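Side-chain contacts in uncharacterized conserved protein (Methanococcus maripaludis S2, PDB 3C2Q), which converts L-ornithine to L-proline with release of ammonia, an NAD(+)-dependent cyclodeaminase reaction: residues S104-E109 / K311-G316; K117-E122 / K298-D303; V159-I164 / L333-L338; M279-L284 / T325-F330. All coordinates share one frame; numbering follows the deposited sequence.

Interaction 1. Residues S104-E109 / K311-G316; sequences SEVSSE and KLMDRG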
loop_
_atom_site.group_PDB
_atom_site.type_symbol
_atom_site.label_atom_id
_atom_site.label_comp_id
_atom_site.label_asym_id
_atom_site.label_seq_id
_atom_site.Cartn_x
_atom_site.Cartn_y
_atom_site.Cartn_z
ATOM N N SER B 104 2.929 -13.685 8.671
ATOM C CA SER B 104 1.770 -12.837 8.387
ATOM C C SER B 104 0.818 -13.593 7.498
ATOM O O SER B 104 1.241 -14.415 6.685
ATOM C CB SER B 104 2.189 -11.531 7.686
ATOM O OG SER B 104 2.946 -11.839 6.530
ATOM N N GLU B 105 -0.470 -13.340 7.662
ATOM C CA GLU B 105 -1.476 -13.850 6.740
ATOM C C GLU B 105 -1.373 -13.188 5.371
ATOM O O GLU B 105 -1.687 -13.772 4.346
ATOM C CB GLU B 105 -2.874 -13.559 7.317
ATOM C CG GLU B 105 -3.123 -14.222 8.634
ATOM C CD GLU B 105 -3.808 -15.554 8.494
ATOM O OE1 GLU B 105 -3.493 -16.322 7.535
ATOM O OE2 GLU B 105 -4.681 -15.833 9.365
ATOM N N VAL B 106 -0.931 -11.937 5.344
ATOM C CA VAL B 106 -1.004 -11.198 4.090
ATOM C C VAL B 106 0.312 -10.442 3.950
ATOM O O VAL B 106 0.576 -9.520 4.722
ATOM C CB VAL B 106 -2.179 -10.124 4.101
ATOM C CG1 VAL B 106 -2.074 -9.150 2.868
ATOM C CG2 VAL B 106 -3.552 -10.773 4.183
ATOM N N SER B 107 1.137 -10.838 2.987
ATOM C CA SER B 107 2.337 -10.069 2.676
ATOM C C SER B 107 2.846 -10.501 1.313
ATOM O O SER B 107 2.775 -11.691 0.940
ATOM C CB SER B 107 3.474 -10.352 3.689
ATOM O OG SER B 107 4.691 -9.752 3.258
ATOM N N SER B 108 3.405 -9.547 0.590
ATOM C CA SER B 108 4.022 -9.858 -0.690
ATOM C C SER B 108 5.363 -10.632 -0.506
ATOM O O SER B 108 5.842 -11.246 -1.458
ATOM C CB SER B 108 4.228 -8.571 -1.481
ATOM O OG SER B 108 5.128 -7.710 -0.786
ATOM N N GLU B 109 5.941 -10.624 0.700
ATOM C CA GLU B 109 7.251 -11.237 0.939
ATOM C C GLU B 109 7.102 -12.735 1.232
ATOM O O GLU B 109 7.389 -13.177 2.367
ATOM C CB GLU B 109 7.964 -10.581 2.120
ATOM C CG GLU B 109 8.273 -9.096 1.942
ATOM C CD GLU B 109 9.130 -8.567 3.076
ATOM O OE1 GLU B 109 8.733 -8.693 4.262
ATOM O OE2 GLU B 109 10.207 -8.035 2.747
ATOM N N LYS B 311 -8.685 -6.547 3.953
ATOM C CA LYS B 311 -10.102 -6.112 4.031
ATOM C C LYS B 311 -11.030 -7.314 3.902
ATOM O O LYS B 311 -12.061 -7.429 4.634
ATOM C CB LYS B 311 -10.407 -5.111 2.931
ATOM C CG LYS B 311 -9.937 -3.699 3.302
ATOM C CD LYS B 311 -10.005 -2.770 2.097
ATOM C CE LYS B 311 -9.569 -1.363 2.493
ATOM N NZ LYS B 311 -9.112 -0.664 1.265
ATOM N N LEU B 312 -10.684 -8.191 2.977
ATOM C CA LEU B 312 -11.468 -9.395 2.770
ATOM C C LEU B 312 -11.521 -10.261 4.019
ATOM O O LEU B 312 -12.597 -10.697 4.438
ATOM C CB LEU B 312 -10.940 -10.202 1.578
ATOM C CG LEU B 312 -11.481 -11.623 1.383
ATOM C CD1 LEU B 312 -12.888 -11.487 0.784
ATOM C CD2 LEU B 312 -10.573 -12.349 0.400
HETATM N N MSE B 313 -10.361 -10.536 4.594
HETATM C CA MSE B 313 -10.290 -11.375 5.791
HETATM C C MSE B 313 -10.905 -10.701 7.015
HETATM O O MSE B 313 -11.578 -11.374 7.810
HETATM C CB MSE B 313 -8.860 -11.809 6.065
HETATM C CG MSE B 313 -8.287 -12.597 4.880
HETATM SE SE MSE B 313 -6.452 -13.088 5.285
HETATM C CE MSE B 313 -6.795 -14.678 6.436
ATOM N N ASP B 314 -10.734 -9.382 7.124
ATOM C CA ASP B 314 -11.392 -8.597 8.176
ATOM C C ASP B 314 -12.936 -8.632 8.131
ATOM O O ASP B 314 -13.594 -8.393 9.154
ATOM C CB ASP B 314 -10.903 -7.144 8.183
ATOM C CG ASP B 314 -9.691 -6.947 9.073
ATOM O OD1 ASP B 314 -9.377 -7.837 9.903
ATOM O OD2 ASP B 314 -9.065 -5.878 8.980
ATOM N N ARG B 315 -13.504 -8.890 6.959
ATOM C CA ARG B 315 -14.956 -8.950 6.800
ATOM C C ARG B 315 -15.497 -10.405 6.807
ATOM O O ARG B 315 -16.629 -10.681 6.338
ATOM C CB ARG B 315 -15.367 -8.175 5.565
ATOM C CG ARG B 315 -15.248 -6.672 5.793
ATOM C CD ARG B 315 -15.115 -5.933 4.517
ATOM N NE ARG B 315 -15.120 -4.479 4.754
ATOM C CZ ARG B 315 -14.056 -3.763 5.120
ATOM N NH1 ARG B 315 -12.895 -4.377 5.298
ATOM N NH2 ARG B 315 -14.159 -2.432 5.275
ATOM N N GLY B 316 -14.705 -11.339 7.319
ATOM C CA GLY B 316 -15.234 -12.676 7.610
ATOM C C GLY B 316 -14.677 -13.829 6.812
ATOM O O GLY B 316 -14.774 -14.971 7.246
#
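K311 O takes two donors from R315 at the end of the helix whose M313, a selenomethionine, lies against E105 and V106: a weak backbone bond from R315 N at 3.1 Å and a side-chain bond from R315 NH1 at 3.2 Å. The oxygen lies in the guanidinium plane, but NH1 comes in well to the side of the C=O direction, at 104°, and tilted out of the carbonyl plane. Across the contact the pairing is van der Waals, with the M313 methyl set against a carboxylate. The M313 chain runs straight to SE and bends only at the last torsion (chi3 81°), which turns the methyl onto the E105 carboxylate. CE lies 3.7 Å from E105 CD and almost equally far from both oxygens, favouring neither, while the two side chains lie roughly perpendicular. Here the loop leading into helix 112-133 passes the end of helix 306-314 of the Rossmann domain. V106 CG2 meets M313 SE at 3.9 Å, the two side chains running antiparallel alongside each other, and V106 also packs on P306 and V309 of the same helix. Further along the loop S107 OG accepts from E109 N at 3.0 Å, an ST turn. Both segments also face the second subunit: E109 pairs in a salt bridge with R315 of that subunit, R315 likewise with its E109, and S104 OG bonds D314 of the same neighbour.

Interaction 2. Residues K117-E122 / K298-D303; sequences KRIAKE and KTVCVD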
loop_
_atom_site.group_PDB
_atom_site.type_symbol
_atom_site.label_atom_id
_atom_site.label_comp_id
_atom_site.label_asym_id
_atom_site.label_seq_id
_atom_site.Cartn_x
_atom_site.Cartn_y
_atom_site.Cartn_z
ATOM N N LYS B 117 2.896 -22.839 -8.279
ATOM C CA LYS B 117 2.946 -24.301 -8.508
ATOM C C LYS B 117 1.822 -25.027 -7.764
ATOM O O LYS B 117 1.077 -25.830 -8.362
ATOM C CB LYS B 117 4.332 -24.822 -8.091
ATOM C CG LYS B 117 4.511 -26.338 -8.210
ATOM C CD LYS B 117 5.963 -26.747 -8.026
ATOM C CE LYS B 117 6.015 -28.297 -7.895
ATOM N NZ LYS B 117 7.258 -28.845 -8.486
ATOM N N ARG B 118 1.681 -24.717 -6.474
ATOM C CA ARG B 118 0.623 -25.286 -5.627
ATOM C C ARG B 118 -0.798 -25.001 -6.108
ATOM O O ARG B 118 -1.659 -25.906 -6.088
ATOM C CB ARG B 118 0.750 -24.780 -4.208
ATOM C CG ARG B 118 1.353 -25.765 -3.254
ATOM C CD ARG B 118 2.745 -25.413 -2.790
ATOM N NE ARG B 118 2.823 -24.612 -1.561
ATOM C CZ ARG B 118 1.861 -24.425 -0.649
ATOM N NH1 ARG B 118 0.676 -24.985 -0.780
ATOM N NH2 ARG B 118 2.100 -23.653 0.417
ATOM N N ILE B 119 -1.072 -23.745 -6.479
ATOM C CA ILE B 119 -2.389 -23.364 -7.044
ATOM C C ILE B 119 -2.665 -24.105 -8.346
ATOM O O ILE B 119 -3.795 -24.589 -8.566
ATOM C CB ILE B 119 -2.524 -21.811 -7.269
ATOM C CG1 ILE B 119 -2.568 -21.073 -5.916
ATOM C CG2 ILE B 119 -3.723 -21.470 -8.149
ATOM C CD1 ILE B 119 -2.167 -19.595 -6.036
ATOM N N ALA B 120 -1.653 -24.193 -9.203
ATOM C CA ALA B 120 -1.831 -24.881 -10.492
ATOM C C ALA B 120 -2.130 -26.399 -10.292
ATOM O O ALA B 120 -2.992 -26.954 -10.967
ATOM C CB ALA B 120 -0.602 -24.694 -11.370
ATOM N N LYS B 121 -1.438 -27.032 -9.347
ATOM C CA LYS B 121 -1.693 -28.451 -9.043
ATOM C C LYS B 121 -3.141 -28.649 -8.562
ATOM O O LYS B 121 -3.842 -29.582 -9.010
ATOM C CB LYS B 121 -0.740 -28.978 -7.983
ATOM C CG LYS B 121 -0.969 -30.485 -7.657
ATOM C CD LYS B 121 -0.316 -31.370 -8.732
ATOM C CE LYS B 121 -1.171 -32.604 -9.100
ATOM N NZ LYS B 121 -0.830 -33.086 -10.494
ATOM N N GLU B 122 -3.584 -27.789 -7.642
ATOM C CA GLU B 122 -4.955 -27.860 -7.181
ATOM C C GLU B 122 -5.993 -27.606 -8.284
ATOM O O GLU B 122 -7.000 -28.329 -8.362
ATOM C CB GLU B 122 -5.179 -26.953 -5.971
ATOM C CG GLU B 122 -6.241 -27.514 -5.053
ATOM C CD GLU B 122 -6.397 -26.742 -3.752
ATOM O OE1 GLU B 122 -5.481 -25.936 -3.400
ATOM O OE2 GLU B 122 -7.449 -26.956 -3.082
ATOM N N LYS B 298 -12.269 -23.671 -1.198
ATOM C CA LYS B 298 -10.909 -23.136 -1.283
ATOM C C LYS B 298 -10.963 -21.704 -1.908
ATOM O O LYS B 298 -11.528 -21.477 -2.972
ATOM C CB LYS B 298 -10.036 -24.122 -2.083
ATOM C CG LYS B 298 -8.615 -23.668 -2.378
ATOM C CD LYS B 298 -7.605 -24.231 -1.335
ATOM C CE LYS B 298 -6.447 -23.279 -1.136
ATOM N NZ LYS B 298 -5.139 -24.002 -1.297
ATOM N N THR B 299 -10.389 -20.737 -1.214
ATOM C CA THR B 299 -10.541 -19.336 -1.587
ATOM C C THR B 299 -9.139 -18.754 -1.739
ATOM O O THR B 299 -8.339 -18.838 -0.812
ATOM C CB THR B 299 -11.261 -18.605 -0.459
ATOM O OG1 THR B 299 -12.500 -19.280 -0.217
ATOM C CG2 THR B 299 -11.554 -17.159 -0.829
ATOM N N VAL B 300 -8.849 -18.193 -2.906
ATOM C CA VAL B 300 -7.527 -17.589 -3.184
ATOM C C VAL B 300 -7.761 -16.146 -3.625
ATOM O O VAL B 300 -8.549 -15.884 -4.542
ATOM C CB VAL B 300 -6.754 -18.355 -4.298
ATOM C CG1 VAL B 300 -5.364 -17.681 -4.576
ATOM C CG2 VAL B 300 -6.538 -19.800 -3.896
ATOM N N CYS B 301 -7.128 -15.208 -2.936
ATOM C CA CYS B 301 -7.325 -13.801 -3.263
ATOM C C CYS B 301 -5.986 -13.196 -3.689
ATOM O O CYS B 301 -5.026 -13.127 -2.903
ATOM C CB CYS B 301 -7.892 -13.037 -2.060
ATOM S SG CYS B 301 -8.187 -11.262 -2.418
ATOM N N VAL B 302 -5.938 -12.821 -4.950
ATOM C CA VAL B 302 -4.736 -12.299 -5.611
ATOM C C VAL B 302 -4.906 -10.803 -5.843
ATOM O O VAL B 302 -5.856 -10.373 -6.533
ATOM C CB VAL B 302 -4.520 -12.957 -6.990
ATOM C CG1 VAL B 302 -3.123 -12.545 -7.523
ATOM C CG2 VAL B 302 -4.557 -14.522 -6.887
ATOM N N ASP B 303 -4.015 -9.990 -5.267
ATOM C CA ASP B 303 -4.065 -8.567 -5.588
ATOM C C ASP B 303 -2.696 -7.974 -5.363
ATOM O O ASP B 303 -1.917 -8.518 -4.578
ATOM C CB ASP B 303 -5.112 -7.773 -4.764
ATOM C CG ASP B 303 -5.350 -6.330 -5.386
ATOM O OD1 ASP B 303 -5.308 -6.146 -6.635
ATOM O OD2 ASP B 303 -5.373 -5.352 -4.676
#
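The polar part of the contact is a salt bridge between E122 and K298: K298 NZ lies 2.9 Å from E122 OE1, which accepts through its syn lone pair, the one on the side of the other carboxylate oxygen. K298 does more than offer its tip. CG leaves anti to the backbone N (chi1 175°), and bends at each later torsion lay the chain alongside the carboxylate, with CD 3.2 Å from E122 OE2 while NZ reaches OE1. E122 itself is extended beyond CG. With an alanine here in place of K298, E122 would probably lose its charge partner on the strand and its carboxylate would be left freer to turn. R118 NH1 stands 5.9 Å from K298 NZ, a like charge that the carboxylate may partly offset. Helix 112-133 packs here on strand 298-303 of the parallel Rossmann sheet; the strand ends at D303, a residue that probably binds NAD(+). The apolar part lies deeper: I119 CD1 and V300 CG1 meet tip to tip at 4.0 Å. Both of these side chains also touch V323 on the neighbouring strand 321-324. R118 NE donates to T193 O of the third subunit, so the helix takes part in the subunit interface as well.

Interaction 3. Residues V159-I164 / L333-L338; sequences VELGYI and LLLKEL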
loop_
_atom_site.group_PDB
_atom_site.type_symbol
_atom_site.label_atom_id
_atom_site.label_comp_id
_atom_site.label_asym_id
_atom_site.label_seq_id
_atom_site.Cartn_x
_atom_site.Cartn_y
_atom_site.Cartn_z
ATOM N N VAL B 159 -10.094 -20.510 -19.545
ATOM C CA VAL B 159 -11.498 -20.766 -19.912
ATOM C C VAL B 159 -11.566 -21.765 -21.089
ATOM O O VAL B 159 -12.255 -22.789 -20.999
ATOM C CB VAL B 159 -12.241 -19.467 -20.290
ATOM C CG1 VAL B 159 -13.688 -19.758 -20.648
ATOM C CG2 VAL B 159 -12.222 -18.437 -19.097
ATOM N N GLU B 160 -10.800 -21.475 -22.145
ATOM C CA GLU B 160 -10.704 -22.334 -23.326
ATOM C C GLU B 160 -10.332 -23.769 -22.944
ATOM O O GLU B 160 -10.944 -24.732 -23.442
ATOM C CB GLU B 160 -9.709 -21.712 -24.327
ATOM C CG GLU B 160 -9.544 -22.498 -25.623
ATOM C CD GLU B 160 -8.577 -21.857 -26.608
ATOM O OE1 GLU B 160 -7.935 -20.795 -26.306
ATOM O OE2 GLU B 160 -8.490 -22.416 -27.732
ATOM N N LEU B 161 -9.385 -23.924 -22.018
ATOM C CA LEU B 161 -8.887 -25.239 -21.614
ATOM C C LEU B 161 -9.764 -25.989 -20.594
ATOM O O LEU B 161 -9.405 -27.088 -20.163
ATOM C CB LEU B 161 -7.445 -25.156 -21.085
ATOM C CG LEU B 161 -6.291 -24.797 -22.047
ATOM C CD1 LEU B 161 -5.023 -24.493 -21.269
ATOM C CD2 LEU B 161 -6.031 -25.919 -23.063
ATOM N N GLY B 162 -10.884 -25.386 -20.204
ATOM C CA GLY B 162 -11.853 -26.038 -19.347
ATOM C C GLY B 162 -11.624 -25.924 -17.856
ATOM O O GLY B 162 -12.310 -26.610 -17.085
ATOM N N TYR B 163 -10.690 -25.056 -17.426
ATOM C CA TYR B 163 -10.442 -24.866 -15.981
ATOM C C TYR B 163 -11.517 -24.059 -15.238
ATOM O O TYR B 163 -11.629 -24.154 -14.018
ATOM C CB TYR B 163 -9.075 -24.209 -15.722
ATOM C CG TYR B 163 -7.909 -25.092 -16.033
ATOM C CD1 TYR B 163 -7.437 -26.021 -15.111
ATOM C CD2 TYR B 163 -7.288 -25.012 -17.261
ATOM C CE1 TYR B 163 -6.361 -26.858 -15.428
ATOM C CE2 TYR B 163 -6.206 -25.827 -17.578
ATOM C CZ TYR B 163 -5.758 -26.739 -16.665
ATOM O OH TYR B 163 -4.669 -27.529 -17.024
ATOM N N ILE B 164 -12.299 -23.277 -15.966
ATOM C CA ILE B 164 -13.153 -22.264 -15.369
ATOM C C ILE B 164 -14.629 -22.587 -15.581
ATOM O O ILE B 164 -15.061 -22.620 -16.713
ATOM C CB ILE B 164 -12.855 -20.848 -15.995
ATOM C CG1 ILE B 164 -11.342 -20.507 -15.965
ATOM C CG2 ILE B 164 -13.704 -19.778 -15.339
ATOM C CD1 ILE B 164 -10.685 -20.750 -14.642
ATOM N N LEU B 333 2.343 -16.616 -15.672
ATOM C CA LEU B 333 3.076 -17.724 -15.059
ATOM C C LEU B 333 2.190 -18.916 -14.680
ATOM O O LEU B 333 2.597 -20.086 -14.860
ATOM C CB LEU B 333 3.849 -17.224 -13.825
ATOM C CG LEU B 333 5.003 -16.264 -14.109
ATOM C CD1 LEU B 333 5.621 -15.742 -12.784
ATOM C CD2 LEU B 333 6.076 -16.943 -15.026
ATOM N N LEU B 334 1.007 -18.634 -14.124
ATOM C CA LEU B 334 0.061 -19.687 -13.786
ATOM C C LEU B 334 -0.304 -20.535 -15.023
ATOM O O LEU B 334 -0.276 -21.759 -14.962
ATOM C CB LEU B 334 -1.204 -19.105 -13.162
ATOM C CG LEU B 334 -2.265 -20.072 -12.616
ATOM C CD1 LEU B 334 -1.653 -21.132 -11.695
ATOM C CD2 LEU B 334 -3.405 -19.240 -11.943
ATOM N N LEU B 335 -0.661 -19.874 -16.116
ATOM C CA LEU B 335 -0.967 -20.585 -17.358
ATOM C C LEU B 335 0.205 -21.508 -17.795
ATOM O O LEU B 335 -0.012 -22.680 -18.152
ATOM C CB LEU B 335 -1.323 -19.595 -18.465
ATOM C CG LEU B 335 -1.637 -20.253 -19.835
ATOM C CD1 LEU B 335 -2.842 -21.189 -19.729
ATOM C CD2 LEU B 335 -1.819 -19.208 -20.918
ATOM N N LYS B 336 1.431 -20.988 -17.773
ATOM C CA LYS B 336 2.585 -21.820 -18.150
ATOM C C LYS B 336 2.661 -23.073 -17.283
ATOM O O LYS B 336 2.959 -24.153 -17.783
ATOM C CB LYS B 336 3.888 -21.036 -18.073
ATOM C CG LYS B 336 4.004 -19.933 -19.084
ATOM C CD LYS B 336 5.385 -19.260 -18.976
ATOM C CE LYS B 336 5.380 -17.829 -19.492
ATOM N NZ LYS B 336 5.106 -17.751 -20.956
ATOM N N GLU B 337 2.369 -22.940 -15.984
ATOM C CA GLU B 337 2.443 -24.067 -15.071
ATOM C C GLU B 337 1.320 -25.096 -15.353
ATOM O O GLU B 337 1.561 -26.317 -15.311
ATOM C CB GLU B 337 2.440 -23.581 -13.617
ATOM C CG GLU B 337 2.601 -24.673 -12.550
ATOM C CD GLU B 337 3.905 -25.493 -12.641
ATOM O OE1 GLU B 337 4.834 -25.121 -13.386
ATOM O OE2 GLU B 337 3.965 -26.541 -11.961
ATOM N N LEU B 338 0.109 -24.605 -15.640
ATOM C CA LEU B 338 -1.019 -25.452 -16.057
ATOM C C LEU B 338 -0.668 -26.210 -17.367
ATOM O O LEU B 338 -0.909 -27.411 -17.470
ATOM C CB LEU B 338 -2.293 -24.608 -16.241
ATOM C CG LEU B 338 -2.909 -23.926 -15.002
ATOM C CD1 LEU B 338 -4.014 -22.915 -15.399
ATOM C CD2 LEU B 338 -3.421 -24.974 -14.037
#
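L338 leans on the ring of Y163 with nearly its whole side chain. Its CB starts beside the phenol end, 3.8 Å from Y163 OH. CG then leaves anti to the carbonyl carbon (chi1 -65°), a turn that brings both methyls to the ring. CD2 reaches Y163 CE1 at 3.8 Å and lies nearly as close to CZ. CD1 sits over the middle of one face, 4.2 Å from the Y163 ring centroid and only 9° off the ring normal, a CH-pi contact. Beside this pair, L161 CD1 and L335 CD1 touch at 4.2 Å. G162 separates the two contact residues of its segment; its positive phi closes a Schellman motif at the end of helix 152-160, and L161 and Y163 on its two sides both point toward helix 327-342, the last helix of the Rossmann domain. Replacing Y163 by an alanine would probably open a gap beside L338 and leave E342 without the hydroxyl that bonds it. That hydroxyl meets E342 OE2 on the same helix as L338, and R127 of helix 112-133 makes a cation-pi contact with the ring. The phenol thus serves two chemistries at once: its ring takes methyls and a cation, its oxygen a carboxylate.

Interaction 4. Residues M279-L284 / T325-F330; sequences MLSTLL and TDVGVF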
loop_
_atom_site.group_PDB
_atom_site.type_symbol
_atom_site.label_atom_id
_atom_site.label_comp_id
_atom_site.label_asym_id
_atom_site.label_seq_id
_atom_site.Cartn_x
_atom_site.Cartn_y
_atom_site.Cartn_z
HETATM N N MSE B 279 -9.983 -15.102 -6.741
HETATM C CA MSE B 279 -10.384 -13.702 -6.853
HETATM C C MSE B 279 -9.185 -12.941 -7.373
HETATM O O MSE B 279 -8.103 -13.066 -6.787
HETATM C CB MSE B 279 -10.758 -13.149 -5.477
HETATM C CG MSE B 279 -11.948 -13.867 -4.861
HETATM SE SE MSE B 279 -11.831 -13.685 -2.903
HETATM C CE MSE B 279 -13.604 -14.535 -2.583
ATOM N N LEU B 280 -9.361 -12.181 -8.469
ATOM C CA LEU B 280 -8.223 -11.560 -9.172
ATOM C C LEU B 280 -8.396 -10.040 -9.263
ATOM O O LEU B 280 -9.211 -9.550 -10.049
ATOM C CB LEU B 280 -8.081 -12.127 -10.596
ATOM C CG LEU B 280 -7.908 -13.649 -10.766
ATOM C CD1 LEU B 280 -8.102 -14.131 -12.215
ATOM C CD2 LEU B 280 -6.505 -13.979 -10.258
ATOM N N SER B 281 -7.644 -9.304 -8.441
ATOM C CA SER B 281 -7.596 -7.841 -8.549
ATOM C C SER B 281 -8.963 -7.132 -8.527
ATOM O O SER B 281 -9.300 -6.350 -9.440
ATOM C CB SER B 281 -6.841 -7.456 -9.839
ATOM O OG SER B 281 -6.372 -6.139 -9.703
ATOM N N THR B 282 -9.746 -7.370 -7.475
ATOM C CA THR B 282 -11.005 -6.684 -7.339
ATOM C C THR B 282 -11.412 -6.696 -5.879
ATOM O O THR B 282 -11.710 -7.736 -5.328
ATOM C CB THR B 282 -12.153 -7.260 -8.240
ATOM O OG1 THR B 282 -13.383 -6.635 -7.851
ATOM C CG2 THR B 282 -12.273 -8.790 -8.157
ATOM N N LEU B 283 -11.358 -5.542 -5.253
ATOM C CA LEU B 283 -11.800 -5.399 -3.872
ATOM C C LEU B 283 -13.298 -5.652 -3.769
ATOM O O LEU B 283 -13.729 -6.449 -2.951
ATOM C CB LEU B 283 -11.480 -3.995 -3.371
ATOM C CG LEU B 283 -11.944 -3.698 -1.928
ATOM C CD1 LEU B 283 -11.463 -4.747 -0.977
ATOM C CD2 LEU B 283 -11.353 -2.318 -1.564
ATOM N N LEU B 284 -14.073 -4.957 -4.608
ATOM C CA LEU B 284 -15.523 -5.020 -4.575
ATOM C C LEU B 284 -16.042 -6.450 -4.691
ATOM O O LEU B 284 -16.830 -6.925 -3.839
ATOM C CB LEU B 284 -16.131 -4.167 -5.721
ATOM C CG LEU B 284 -17.678 -4.297 -5.911
ATOM C CD1 LEU B 284 -18.393 -3.828 -4.690
ATOM C CD2 LEU B 284 -18.190 -3.566 -7.197
ATOM N N THR B 325 0.576 -9.943 -5.192
ATOM C CA THR B 325 1.453 -10.032 -6.354
ATOM C C THR B 325 0.831 -9.276 -7.515
ATOM O O THR B 325 -0.286 -8.769 -7.411
ATOM C CB THR B 325 1.720 -11.517 -6.753
ATOM O OG1 THR B 325 2.742 -11.581 -7.759
ATOM C CG2 THR B 325 0.467 -12.156 -7.313
ATOM N N ASP B 326 1.549 -9.215 -8.634
ATOM C CA ASP B 326 1.067 -8.552 -9.840
ATOM C C ASP B 326 0.172 -9.563 -10.554
ATOM O O ASP B 326 0.635 -10.624 -10.958
ATOM C CB ASP B 326 2.284 -8.165 -10.675
ATOM C CG ASP B 326 1.925 -7.414 -11.944
ATOM O OD1 ASP B 326 0.946 -7.766 -12.630
ATOM O OD2 ASP B 326 2.670 -6.497 -12.296
ATOM N N VAL B 327 -1.113 -9.234 -10.727
ATOM C CA VAL B 327 -2.051 -10.190 -11.281
ATOM C C VAL B 327 -1.715 -10.573 -12.735
ATOM O O VAL B 327 -1.903 -11.730 -13.119
ATOM C CB VAL B 327 -3.547 -9.700 -11.163
ATOM C CG1 VAL B 327 -3.856 -8.554 -12.140
ATOM C CG2 VAL B 327 -4.515 -10.857 -11.412
ATOM N N GLY B 328 -1.239 -9.604 -13.523
ATOM C CA GLY B 328 -0.946 -9.843 -14.930
ATOM C C GLY B 328 0.222 -10.813 -15.115
ATOM O O GLY B 328 0.135 -11.719 -15.924
ATOM N N VAL B 329 1.285 -10.652 -14.331
ATOM C CA VAL B 329 2.410 -11.589 -14.363
ATOM C C VAL B 329 2.015 -12.936 -13.760
ATOM O O VAL B 329 2.319 -13.987 -14.317
ATOM C CB VAL B 329 3.659 -11.009 -13.668
ATOM C CG1 VAL B 329 4.885 -11.935 -13.919
ATOM C CG2 VAL B 329 3.945 -9.581 -14.211
ATOM N N PHE B 330 1.354 -12.899 -12.606
ATOM C CA PHE B 330 0.810 -14.089 -11.998
ATOM C C PHE B 330 0.009 -14.963 -12.980
ATOM O O PHE B 330 0.252 -16.172 -13.056
ATOM C CB PHE B 330 -0.066 -13.686 -10.781
ATOM C CG PHE B 330 -0.833 -14.840 -10.176
ATOM C CD1 PHE B 330 -0.251 -15.658 -9.203
ATOM C CD2 PHE B 330 -2.130 -15.105 -10.571
ATOM C CE1 PHE B 330 -0.975 -16.737 -8.639
ATOM C CE2 PHE B 330 -2.857 -16.197 -10.021
ATOM C CZ PHE B 330 -2.272 -16.995 -9.064
#
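V327 packs against L280 and S281 with both methyls. V327 CG2 lies 3.9 Å from L280 CB and is about equally close to CD2 of the same leucine, whose side chain stands nearly perpendicular to the valine. The other methyl, V327 CG1, meets S281 CB at 3.9 Å; chi1 of 72° places it between the backbone N and the carbonyl carbon and directs it at the serine. A turn of helix later, F330 CE2 approaches L280 CD2 obliquely at 4.3 Å. This is the C-terminal edge of the parallel Rossmann sheet, where strand 276-280 ends and helix 327-342 begins, and where T282, L284, D326 and V327 probably bind NAD(+). A bound imidazole, probably from the crystallisation liquor, lies close to S281. In the next shell, S281 OG is held by D303 OD1 while its backbone takes up left-handed angles as the strand gives way to the next helix. T282 OG1 caps that helix at H285 N. D326, the N-cap of helix 327-342, accepts weak bonds at OD1 from G328 N at 3.0 Å and V329 N. Its other oxygen, OD2, bonds K112 and T325 of the third subunit.

How the interactions relate
Interactions 2, 3 and 4 lie within the Rossmann domain, and interaction 1 joins the loop before helix 112-133 to that domain. Strands 276-280 and 298-303 are sheet neighbours, so interactions 2 and 4, with centres 12 Å apart, meet through backbone bonds. Helix 327-342 serves interaction 4 at its start and interaction 3 further on, centres 16 Å apart, while A120 links interactions 2 and 3 by packing on L334 and E337. L312 touches both C301 and M279, joining interaction 1 to the sheet. Along the chain interaction 2 is nested within interaction 1 and interaction 4 within interaction 3; other pairs cross. All four interactions include residues that contact the third subunit, tying this cofactor-binding domain into the tetramer.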